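Local coordinates for beta-L-arabinobiosidase (Bacteroides thetaiotaomicron, PDB 5MQR), which is a pectin-degrading gut-bacterial glycoside hydrolase, probably with sialidase-like and arabinose-releasing activities, at residues P436-V441 with Q451-F456; F456-V461 with G572-F577; G485-D490 with A600-A605. All blocks are in the same frame, centred on the assembly; numbering follows the deposited sequence.

Interaction 1: P436-V441 with Q451-F456; sequences PVWAPV and QDKDPF. With CA (calcium ion), chain J.
W438 and D454 lie flank to flank, CB to CB at 3.7 Å, and D454 OD2 lies alongside W438 CB, so the aspartate meets the root of the tryptophan side chain and not its indole. The indole is placed by a CG set beside the backbone N and anti to the carbonyl carbon (chi1 -76°). It turns away from the calcium and forms a cation-pi contact with R58, whose guanidinium also makes a salt bridge to D454 OD1. Water 1 sits between W438 N and D454 OD2, at 2.6 Å from the latter. Behind the side chains, W438 O takes a straight hydrogen bond from K453 N (2.8 Å, 168° at the hydrogen), while K453 CG lies 3.3 Å from the same oxygen. One step further along, Q451 N donates to P440 O (3.1 Å), and the two side chains cross so that proline CG meets Q451 OE1. The amide nitrogen of Q451 reaches E601. A439, the last residue of a type I turn begun at P436, is small enough to lie close over the strand, its CB 3.4 Å from Q451 O. D452 leaves the backbone away from 436-441 and puts both carboxylate oxygens on the calcium, OD1 at 2.4 Å; OD2 is also hydrogen-bonded to T571 OG1. OD1 accepts D454 N in an Asx turn that directs D454 O to the metal; a second Asx turn links D454 OD1 to F456 N. With D457 O, E597 and two waters this makes seven ligand atoms, a calcium-binding loop at the strand ends of a beta-sandwich module.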
loop_
_atom_site.group_PDB
_atom_site.type_symbol
_atom_site.label_atom_id
_atom_site.label_comp_id
_atom_site.label_asym_id
_atom_site.label_seq_id
_atom_site.Cartn_x
_atom_site.Cartn_y
_atom_site.Cartn_z
ATOM N N PRO A 436 -11.760 -6.825 -25.664
ATOM C CA PRO A 436 -12.482 -6.381 -26.868
ATOM C C PRO A 436 -13.734 -7.213 -27.088
ATOM O O PRO A 436 -13.787 -8.350 -26.643
ATOM C CB PRO A 436 -11.456 -6.603 -28.000
ATOM C CG PRO A 436 -10.136 -6.659 -27.321
ATOM C CD PRO A 436 -10.418 -7.328 -26.012
ATOM N N VAL A 437 -14.730 -6.643 -27.760
ATOM C CA VAL A 437 -16.034 -7.321 -27.974
ATOM C C VAL A 437 -15.831 -8.679 -28.670
ATOM O O VAL A 437 -16.471 -9.663 -28.298
ATOM C CB VAL A 437 -17.048 -6.442 -28.773
ATOM C CG1 VAL A 437 -18.417 -7.141 -28.912
ATOM C CG2 VAL A 437 -17.262 -5.112 -28.072
ATOM N N TRP A 438 -14.932 -8.717 -29.653
ATOM C CA TRP A 438 -14.649 -9.934 -30.433
ATOM C C TRP A 438 -13.454 -10.748 -29.925
ATOM O O TRP A 438 -13.068 -11.738 -30.550
ATOM C CB TRP A 438 -14.483 -9.585 -31.918
ATOM C CG TRP A 438 -15.793 -9.320 -32.621
ATOM C CD1 TRP A 438 -17.030 -9.098 -32.042
ATOM C CD2 TRP A 438 -15.999 -9.211 -34.038
ATOM N NE1 TRP A 438 -17.980 -8.866 -33.018
ATOM C CE2 TRP A 438 -17.380 -8.934 -34.247
ATOM C CE3 TRP A 438 -15.158 -9.322 -35.147
ATOM C CZ2 TRP A 438 -17.935 -8.796 -35.512
ATOM C CZ3 TRP A 438 -15.722 -9.170 -36.422
ATOM C CH2 TRP A 438 -17.100 -8.909 -36.582
ATOM N N ALA A 439 -12.880 -10.338 -28.790
ATOM C CA ALA A 439 -11.887 -11.133 -28.099
ATOM C C ALA A 439 -12.114 -11.046 -26.580
ATOM O O ALA A 439 -11.214 -10.620 -25.840
ATOM C CB ALA A 439 -10.470 -10.666 -28.470
ATOM N N PRO A 440 -13.301 -11.476 -26.115
ATOM C CA PRO A 440 -13.707 -11.199 -24.740
ATOM C C PRO A 440 -13.044 -12.097 -23.719
ATOM O O PRO A 440 -12.655 -13.231 -24.032
ATOM C CB PRO A 440 -15.216 -11.471 -24.768
ATOM C CG PRO A 440 -15.363 -12.544 -25.779
ATOM C CD PRO A 440 -14.327 -12.259 -26.831
ATOM N N VAL A 441 -12.895 -11.572 -22.511
ATOM C CA VAL A 441 -12.415 -12.335 -21.384
ATOM C C VAL A 441 -13.605 -12.650 -20.477
ATOM O O VAL A 441 -14.423 -11.783 -20.238
ATOM C CB VAL A 441 -11.345 -11.523 -20.630
ATOM C CG1 VAL A 441 -10.953 -12.211 -19.326
ATOM C CG2 VAL A 441 -10.144 -11.305 -21.532
ATOM N N GLN A 451 -11.154 -15.633 -25.242
ATOM C CA GLN A 451 -11.649 -15.953 -26.580
ATOM C C GLN A 451 -11.167 -14.888 -27.563
ATOM O O GLN A 451 -10.906 -13.767 -27.163
ATOM C CB GLN A 451 -13.162 -16.037 -26.587
ATOM C CG GLN A 451 -13.722 -17.205 -25.791
ATOM C CD GLN A 451 -15.242 -17.175 -25.678
ATOM O OE1 GLN A 451 -15.828 -16.186 -25.228
ATOM N NE2 GLN A 451 -15.887 -18.262 -26.077
ATOM N N ASP A 452 -11.005 -15.274 -28.835
ATOM C CA ASP A 452 -10.481 -14.404 -29.879
ATOM C C ASP A 452 -11.001 -14.817 -31.285
ATOM O O ASP A 452 -10.578 -15.848 -31.849
ATOM C CB ASP A 452 -8.951 -14.444 -29.851
ATOM C CG ASP A 452 -8.290 -13.363 -30.720
ATOM O OD1 ASP A 452 -8.923 -12.765 -31.608
ATOM O OD2 ASP A 452 -7.082 -13.127 -30.551
ATOM N N LYS A 453 -11.902 -14.001 -31.831
ATOM C CA LYS A 453 -12.306 -14.121 -33.228
ATOM C C LYS A 453 -12.056 -12.825 -33.972
ATOM O O LYS A 453 -12.622 -12.616 -35.035
ATOM C CB LYS A 453 -13.777 -14.536 -33.352
ATOM C CG LYS A 453 -14.741 -13.512 -32.788
ATOM C CD LYS A 453 -16.187 -13.881 -33.053
ATOM C CE LYS A 453 -16.649 -15.078 -32.258
ATOM N NZ LYS A 453 -18.133 -15.002 -32.100
ATOM N N ASP A 454 -11.175 -11.988 -33.437
ATOM C CA ASP A 454 -10.959 -10.662 -33.967
ATOM C C ASP A 454 -9.656 -10.673 -34.727
ATOM O O ASP A 454 -8.616 -10.855 -34.118
ATOM C CB ASP A 454 -10.886 -9.631 -32.825
ATOM C CG ASP A 454 -10.982 -8.179 -33.330
ATOM O OD1 ASP A 454 -10.572 -7.911 -34.491
ATOM O OD2 ASP A 454 -11.514 -7.315 -32.568
ATOM N N PRO A 455 -9.687 -10.412 -36.049
ATOM C CA PRO A 455 -8.432 -10.342 -36.809
ATOM C C PRO A 455 -7.538 -9.181 -36.470
ATOM O O PRO A 455 -6.383 -9.172 -36.900
ATOM C CB PRO A 455 -8.899 -10.157 -38.263
ATOM C CG PRO A 455 -10.335 -10.558 -38.263
ATOM C CD PRO A 455 -10.849 -10.167 -36.918
ATOM N N PHE A 456 -8.084 -8.195 -35.763
ATOM C CA PHE A 456 -7.386 -6.962 -35.484
ATOM C C PHE A 456 -7.119 -6.705 -33.997
ATOM O O PHE A 456 -6.629 -5.655 -33.642
ATOM C CB PHE A 456 -8.168 -5.806 -36.124
ATOM C CG PHE A 456 -8.317 -5.957 -37.607
ATOM C CD1 PHE A 456 -7.246 -5.662 -38.458
ATOM C CD2 PHE A 456 -9.485 -6.452 -38.146
ATOM C CE1 PHE A 456 -7.348 -5.836 -39.823
ATOM C CE2 PHE A 456 -9.598 -6.619 -39.519
ATOM C CZ PHE A 456 -8.531 -6.310 -40.355
HETATM CA CA CA J . -6.970 -11.928 -32.816
HETATM O O HOH W 1 -13.129 -6.530 -30.638
HETATM O O HOH W 2 -14.347 -15.358 -22.933
HETATM O O HOH W 3 -5.559 -10.604 -34.341
HETATM O O HOH W 4 -4.668 -12.387 -32.196
#

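Interaction 2: F456-V461 with G572-F577; sequences FDYAKV and GEMRTF. With CA (calcium ion), chain J.
Y458 and G572 have the nearest CA atoms across the contact, 5.6 Å apart, where two loops meet at the ends of the antiparallel neighbours 460-468 and 564-570 of a beta-sandwich sheet. The touching parts run 128° apart end to end, so 572-577 veers off soon after the meeting point. Just inside it, A459 is still backbone-bonded to T571. Y458 carries most of the contact. Its CG is wedged between the backbone N and the carbonyl carbon (chi1 41°), which directs the ring along the opposite chain: CD2 comes 3.9 Å from G572 CA, CE2 3.4 Å from E573 O, and the hydroxyl reaches CG of selenomethionine M574. The ring meets the glycine and this carbonyl obliquely. A side chain on G572 would collide with Y458 CD2. M574 then leads its selenium end away. The Y458 hydroxyl is hydrogen-bonded to E354 and also accepts from water 6 at 2.7 Å, which in turn takes the backbone N-H of R575. Replacing Y458 by an alanine is likely to open a gap beside G572 and E573 and to leave water 6 and E354 without their hydroxyl partner. R575 is extended from CG to NE, and its end approaches F456 obliquely, NH2 4.0 Å from F456 CA, while water 5 joins F456 O to R575 NE (2.8 Å). D457, between F456 and Y458 in the chain, leaves the backbone away from 572-577, and its OD2 is hydrogen-bonded to T356 and Y434. Its OD1 accepts the N-H of Y458 and lies above one face of that ring, toward its rim, whereas D457 O binds the calcium ion at 2.4 Å.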
loop_
_atom_site.group_PDB
_atom_site.type_symbol
_atom_site.label_atom_id
_atom_site.label_comp_id
_atom_site.label_asym_id
_atom_site.label_seq_id
_atom_site.Cartn_x
_atom_site.Cartn_y
_atom_site.Cartn_z
ATOM N N PHE A 456 -8.084 -8.195 -35.763
ATOM C CA PHE A 456 -7.386 -6.962 -35.484
ATOM C C PHE A 456 -7.119 -6.705 -33.997
ATOM O O PHE A 456 -6.629 -5.655 -33.642
ATOM C CB PHE A 456 -8.168 -5.806 -36.124
ATOM C CG PHE A 456 -8.317 -5.957 -37.607
ATOM C CD1 PHE A 456 -7.246 -5.662 -38.458
ATOM C CD2 PHE A 456 -9.485 -6.452 -38.146
ATOM C CE1 PHE A 456 -7.348 -5.836 -39.823
ATOM C CE2 PHE A 456 -9.598 -6.619 -39.519
ATOM C CZ PHE A 456 -8.531 -6.310 -40.355
ATOM N N ASP A 457 -7.411 -7.651 -33.127
ATOM C CA ASP A 457 -7.186 -7.453 -31.697
ATOM C C ASP A 457 -7.090 -8.818 -31.023
ATOM O O ASP A 457 -7.222 -9.849 -31.694
ATOM C CB ASP A 457 -8.307 -6.566 -31.074
ATOM C CG ASP A 457 -7.767 -5.568 -30.026
ATOM O OD1 ASP A 457 -6.731 -5.885 -29.382
ATOM O OD2 ASP A 457 -8.368 -4.479 -29.862
ATOM N N TYR A 458 -6.849 -8.817 -29.711
ATOM C CA TYR A 458 -6.707 -10.035 -28.944
ATOM C C TYR A 458 -7.229 -9.835 -27.540
ATOM O O TYR A 458 -7.441 -8.688 -27.118
ATOM C CB TYR A 458 -5.240 -10.472 -28.906
ATOM C CG TYR A 458 -4.251 -9.347 -28.727
ATOM C CD1 TYR A 458 -4.150 -8.634 -27.502
ATOM C CD2 TYR A 458 -3.385 -9.006 -29.755
ATOM C CE1 TYR A 458 -3.221 -7.601 -27.355
ATOM C CE2 TYR A 458 -2.448 -7.995 -29.608
ATOM C CZ TYR A 458 -2.365 -7.300 -28.419
ATOM O OH TYR A 458 -1.417 -6.319 -28.336
ATOM N N ALA A 459 -7.440 -10.960 -26.850
ATOM C CA ALA A 459 -7.781 -10.978 -25.422
ATOM C C ALA A 459 -6.474 -10.932 -24.664
ATOM O O ALA A 459 -5.481 -11.475 -25.114
ATOM C CB ALA A 459 -8.561 -12.229 -25.049
ATOM N N LYS A 460 -6.470 -10.270 -23.521
ATOM C CA LYS A 460 -5.263 -10.183 -22.725
ATOM C C LYS A 460 -5.595 -9.998 -21.255
ATOM O O LYS A 460 -6.413 -9.133 -20.911
ATOM C CB LYS A 460 -4.394 -9.042 -23.224
ATOM C CG LYS A 460 -3.015 -9.064 -22.638
ATOM C CD LYS A 460 -2.370 -7.712 -22.718
ATOM C CE LYS A 460 -2.842 -6.847 -21.583
ATOM N NZ LYS A 460 -2.675 -5.402 -21.881
ATOM N N VAL A 461 -4.953 -10.816 -20.409
ATOM C CA VAL A 461 -4.993 -10.690 -18.951
ATOM C C VAL A 461 -3.551 -10.561 -18.419
ATOM O O VAL A 461 -2.640 -11.155 -18.993
ATOM C CB VAL A 461 -5.783 -11.845 -18.286
ATOM C CG1 VAL A 461 -7.203 -11.913 -18.830
ATOM C CG2 VAL A 461 -5.139 -13.189 -18.490
ATOM N N GLY A 572 -2.427 -13.178 -29.046
ATOM C CA GLY A 572 -1.901 -12.547 -30.262
ATOM C C GLY A 572 -0.506 -11.985 -30.062
ATOM O O GLY A 572 0.000 -11.913 -28.944
ATOM N N GLU A 573 0.106 -11.573 -31.158
ATOM C CA GLU A 573 1.398 -10.913 -31.120
ATOM C C GLU A 573 1.135 -9.433 -31.008
ATOM O O GLU A 573 0.172 -8.929 -31.591
ATOM C CB GLU A 573 2.175 -11.197 -32.410
ATOM C CG GLU A 573 2.355 -12.678 -32.677
ATOM C CD GLU A 573 3.096 -12.977 -33.959
ATOM O OE1 GLU A 573 2.416 -13.321 -34.947
ATOM O OE2 GLU A 573 4.347 -12.869 -33.968
HETATM N N MSE A 574 2.009 -8.726 -30.302
HETATM C CA MSE A 574 1.967 -7.266 -30.268
HETATM C C MSE A 574 2.271 -6.707 -31.612
HETATM O O MSE A 574 3.092 -7.244 -32.333
HETATM C CB MSE A 574 2.965 -6.666 -29.280
HETATM C CG MSE A 574 2.271 -6.578 -27.919
HETATM SE SE MSE A 574 3.546 -6.427 -26.423
HETATM C CE MSE A 574 5.076 -7.579 -26.947
ATOM N N ARG A 575 1.579 -5.626 -31.955
ATOM C CA ARG A 575 1.796 -4.925 -33.215
ATOM C C ARG A 575 2.740 -3.774 -32.936
ATOM O O ARG A 575 2.574 -3.068 -31.953
ATOM C CB ARG A 575 0.480 -4.403 -33.792
ATOM C CG ARG A 575 -0.251 -5.451 -34.607
ATOM C CD ARG A 575 -1.600 -4.954 -35.109
ATOM N NE ARG A 575 -2.462 -6.088 -35.460
ATOM C CZ ARG A 575 -2.829 -6.459 -36.694
ATOM N NH1 ARG A 575 -2.456 -5.778 -37.786
ATOM N NH2 ARG A 575 -3.617 -7.530 -36.836
ATOM N N THR A 576 3.709 -3.573 -33.811
ATOM C CA THR A 576 4.596 -2.416 -33.695
ATOM C C THR A 576 3.894 -1.114 -34.180
ATOM O O THR A 576 4.027 -0.044 -33.554
ATOM C CB THR A 576 5.976 -2.689 -34.344
ATOM O OG1 THR A 576 6.779 -1.509 -34.251
ATOM C CG2 THR A 576 5.870 -3.087 -35.809
ATOM N N PHE A 577 3.107 -1.222 -35.252
ATOM C CA PHE A 577 2.304 -0.121 -35.780
ATOM C C PHE A 577 1.204 0.273 -34.772
ATOM O O PHE A 577 0.584 -0.618 -34.204
ATOM C CB PHE A 577 1.643 -0.576 -37.110
ATOM C CG PHE A 577 0.814 0.488 -37.790
ATOM C CD1 PHE A 577 -0.488 0.735 -37.394
ATOM C CD2 PHE A 577 1.339 1.229 -38.854
ATOM C CE1 PHE A 577 -1.257 1.702 -38.026
ATOM C CE2 PHE A 577 0.567 2.211 -39.499
ATOM C CZ PHE A 577 -0.726 2.449 -39.072
HETATM CA CA CA J . -6.970 -11.928 -32.816
HETATM O O HOH W 5 -3.840 -6.224 -33.002
HETATM O O HOH W 6 -0.701 -4.721 -30.434
HETATM O O HOH W 3 -5.559 -10.604 -34.341
HETATM O O HOH W 4 -4.668 -12.387 -32.196
#

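Interaction 3: G485-D490 with A600-A605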
loop_
_atom_site.group_PDB
_atom_site.type_symbol
_atom_site.label_atom_id
_atom_site.label_comp_id
_atom_site.label_asym_id
_atom_site.label_seq_id
_atom_site.Cartn_x
_atom_site.Cartn_y
_atom_site.Cartn_z
ATOM N N GLY A 485 -4.783 -19.960 -34.110
ATOM C CA GLY A 485 -4.613 -19.051 -32.990
ATOM C C GLY A 485 -3.203 -19.054 -32.412
ATOM O O GLY A 485 -2.342 -19.870 -32.777
ATOM N N ILE A 486 -2.988 -18.143 -31.480
ATOM C CA ILE A 486 -1.735 -18.071 -30.755
ATOM C C ILE A 486 -2.015 -17.605 -29.327
ATOM O O ILE A 486 -2.900 -16.785 -29.109
ATOM C CB ILE A 486 -0.723 -17.161 -31.500
ATOM C CG1 ILE A 486 0.674 -17.238 -30.858
ATOM C CG2 ILE A 486 -1.197 -15.717 -31.510
ATOM C CD1 ILE A 486 1.790 -16.605 -31.694
ATOM N N LEU A 487 -1.292 -18.171 -28.358
ATOM C CA LEU A 487 -1.273 -17.634 -26.992
ATOM C C LEU A 487 0.159 -17.332 -26.605
ATOM O O LEU A 487 1.001 -18.225 -26.627
ATOM C CB LEU A 487 -1.869 -18.621 -25.996
ATOM C CG LEU A 487 -1.940 -18.113 -24.556
ATOM C CD1 LEU A 487 -2.961 -16.995 -24.391
ATOM C CD2 LEU A 487 -2.265 -19.272 -23.651
ATOM N N GLN A 488 0.440 -16.071 -26.278
ATOM C CA GLN A 488 1.760 -15.705 -25.745
ATOM C C GLN A 488 1.678 -15.492 -24.246
ATOM O O GLN A 488 0.751 -14.841 -23.782
ATOM C CB GLN A 488 2.275 -14.451 -26.412
ATOM C CG GLN A 488 2.462 -14.638 -27.903
ATOM C CD GLN A 488 3.289 -13.537 -28.506
ATOM O OE1 GLN A 488 3.234 -12.380 -28.055
ATOM N NE2 GLN A 488 4.082 -13.887 -29.517
ATOM N N ILE A 489 2.651 -16.042 -23.518
ATOM C CA ILE A 489 2.771 -15.877 -22.076
ATOM C C ILE A 489 4.118 -15.192 -21.773
ATOM O O ILE A 489 5.183 -15.772 -22.000
ATOM C CB ILE A 489 2.657 -17.233 -21.333
ATOM C CG1 ILE A 489 1.340 -17.915 -21.665
ATOM C CG2 ILE A 489 2.698 -17.022 -19.822
ATOM C CD1 ILE A 489 1.256 -19.335 -21.165
ATOM N N ASP A 490 4.048 -13.965 -21.271
ATOM C CA ASP A 490 5.213 -13.107 -21.086
ATOM C C ASP A 490 5.449 -12.833 -19.595
ATOM O O ASP A 490 4.509 -12.648 -18.848
ATOM C CB ASP A 490 5.011 -11.752 -21.796
ATOM C CG ASP A 490 5.133 -11.835 -23.317
ATOM O OD1 ASP A 490 5.252 -12.964 -23.876
ATOM O OD2 ASP A 490 5.076 -10.745 -23.962
ATOM N N ALA A 600 -10.486 -18.807 -31.527
ATOM C CA ALA A 600 -9.485 -19.470 -30.695
ATOM C C ALA A 600 -9.841 -19.201 -29.253
ATOM O O ALA A 600 -10.180 -18.056 -28.900
ATOM C CB ALA A 600 -8.089 -18.941 -30.993
ATOM N N GLU A 601 -9.770 -20.252 -28.429
ATOM C CA GLU A 601 -10.031 -20.173 -26.998
ATOM C C GLU A 601 -8.827 -20.688 -26.214
ATOM O O GLU A 601 -8.197 -21.665 -26.606
ATOM C CB GLU A 601 -11.236 -21.042 -26.593
ATOM C CG GLU A 601 -12.493 -20.868 -27.429
ATOM C CD GLU A 601 -13.723 -21.440 -26.740
ATOM O OE1 GLU A 601 -13.720 -22.640 -26.368
ATOM O OE2 GLU A 601 -14.689 -20.687 -26.556
ATOM N N TYR A 602 -8.567 -20.057 -25.070
ATOM C CA TYR A 602 -7.609 -20.556 -24.070
ATOM C C TYR A 602 -8.199 -20.394 -22.687
ATOM O O TYR A 602 -8.949 -19.458 -22.425
ATOM C CB TYR A 602 -6.283 -19.804 -24.163
ATOM C CG TYR A 602 -5.709 -19.848 -25.551
ATOM C CD1 TYR A 602 -4.953 -20.936 -25.978
ATOM C CD2 TYR A 602 -5.988 -18.832 -26.475
ATOM C CE1 TYR A 602 -4.450 -20.998 -27.277
ATOM C CE2 TYR A 602 -5.500 -18.901 -27.776
ATOM C CZ TYR A 602 -4.723 -19.972 -28.163
ATOM O OH TYR A 602 -4.233 -20.018 -29.439
ATOM N N ARG A 603 -7.849 -21.308 -21.797
ATOM C CA ARG A 603 -8.325 -21.271 -20.433
ATOM C C ARG A 603 -7.173 -21.436 -19.427
ATOM O O ARG A 603 -6.288 -22.272 -19.627
ATOM C CB ARG A 603 -9.311 -22.389 -20.235
ATOM C CG ARG A 603 -10.617 -22.191 -20.961
ATOM C CD ARG A 603 -11.426 -23.456 -20.827
ATOM N NE ARG A 603 -12.749 -23.331 -21.404
ATOM C CZ ARG A 603 -13.027 -23.362 -22.700
ATOM N NH1 ARG A 603 -12.070 -23.477 -23.612
ATOM N NH2 ARG A 603 -14.284 -23.255 -23.093
ATOM N N ILE A 604 -7.187 -20.650 -18.350
ATOM C CA ILE A 604 -6.232 -20.850 -17.255
ATOM C C ILE A 604 -6.962 -20.979 -15.926
ATOM O O ILE A 604 -8.073 -20.491 -15.764
ATOM C CB ILE A 604 -5.120 -19.773 -17.207
ATOM C CG1 ILE A 604 -5.709 -18.373 -17.043
ATOM C CG2 ILE A 604 -4.285 -19.831 -18.482
ATOM C CD1 ILE A 604 -4.671 -17.283 -16.835
ATOM N N ALA A 605 -6.322 -21.686 -15.004
ATOM C CA ALA A 605 -6.852 -21.917 -13.678
ATOM C C ALA A 605 -5.729 -22.076 -12.652
ATOM O O ALA A 605 -4.618 -22.466 -12.990
ATOM C CB ALA A 605 -7.720 -23.171 -13.681
#
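G485 and A600 start the contact with CA atoms 5.4 Å apart, and from there the two chains run the same general way while drawing apart, L487 and Y602 standing 7.6 Å from each other at CA. These backbones belong to different sheets, and side chains fill the interval. Y602 reaches across with its ring, and L487 covers one face: CB stands 3.7 Å from the ring centroid, only 9° off the normal, a CH-pi contact over the centre. With CG anti to the backbone N (chi1 -178°), the leucine lays its two methyls back over the CB end of the ring, CD1 beside CD2 of the tyrosine and CD2 beside CD1, so the side chains pass each other in opposite directions. Y602 OH lies against the backbone at the start of 485-490, 3.3 Å from G485 C and 3.0 Å from I486 N, but at too poor an angle to the I486 N-H for a hydrogen bond. G485 has a positive phi (76°), and a side chain there would run into both A600 CB and Y602 OH; as a glycine it lets A600 CB approach its CA to 4.0 Å. L477, A479 and L504 add to the apolar surroundings of this pair. On the other side of strand 600-605, E601 and R603 form a weakly bonded salt bridge and have further partners in Q451 and E444. A leucine laid over a tyrosine face between two facing sheets is part of the interior of a beta-sandwich, consistent with the carbohydrate-binding-module family of this region.

All three contacts sit within one beta-sandwich module, more than 30 Å from the centre of the chain. Interactions 1 and 2 have centres about 10 Å apart, share F456 and follow each other along the chain; the same calcium ion and two waters belong to both. Interaction 3 is about 12 Å from each. It joins interaction 1 through neighbouring strands 447-452 and 600-610, where D452 is backbone-bonded to A600, and meets interaction 2 where I486 packs on G572. Its segments alternate with those of interaction 2 in sequence. Metal loop, adjoining surface loop and sandwich interior thus form one continuous region, tying together distant parts of the chain.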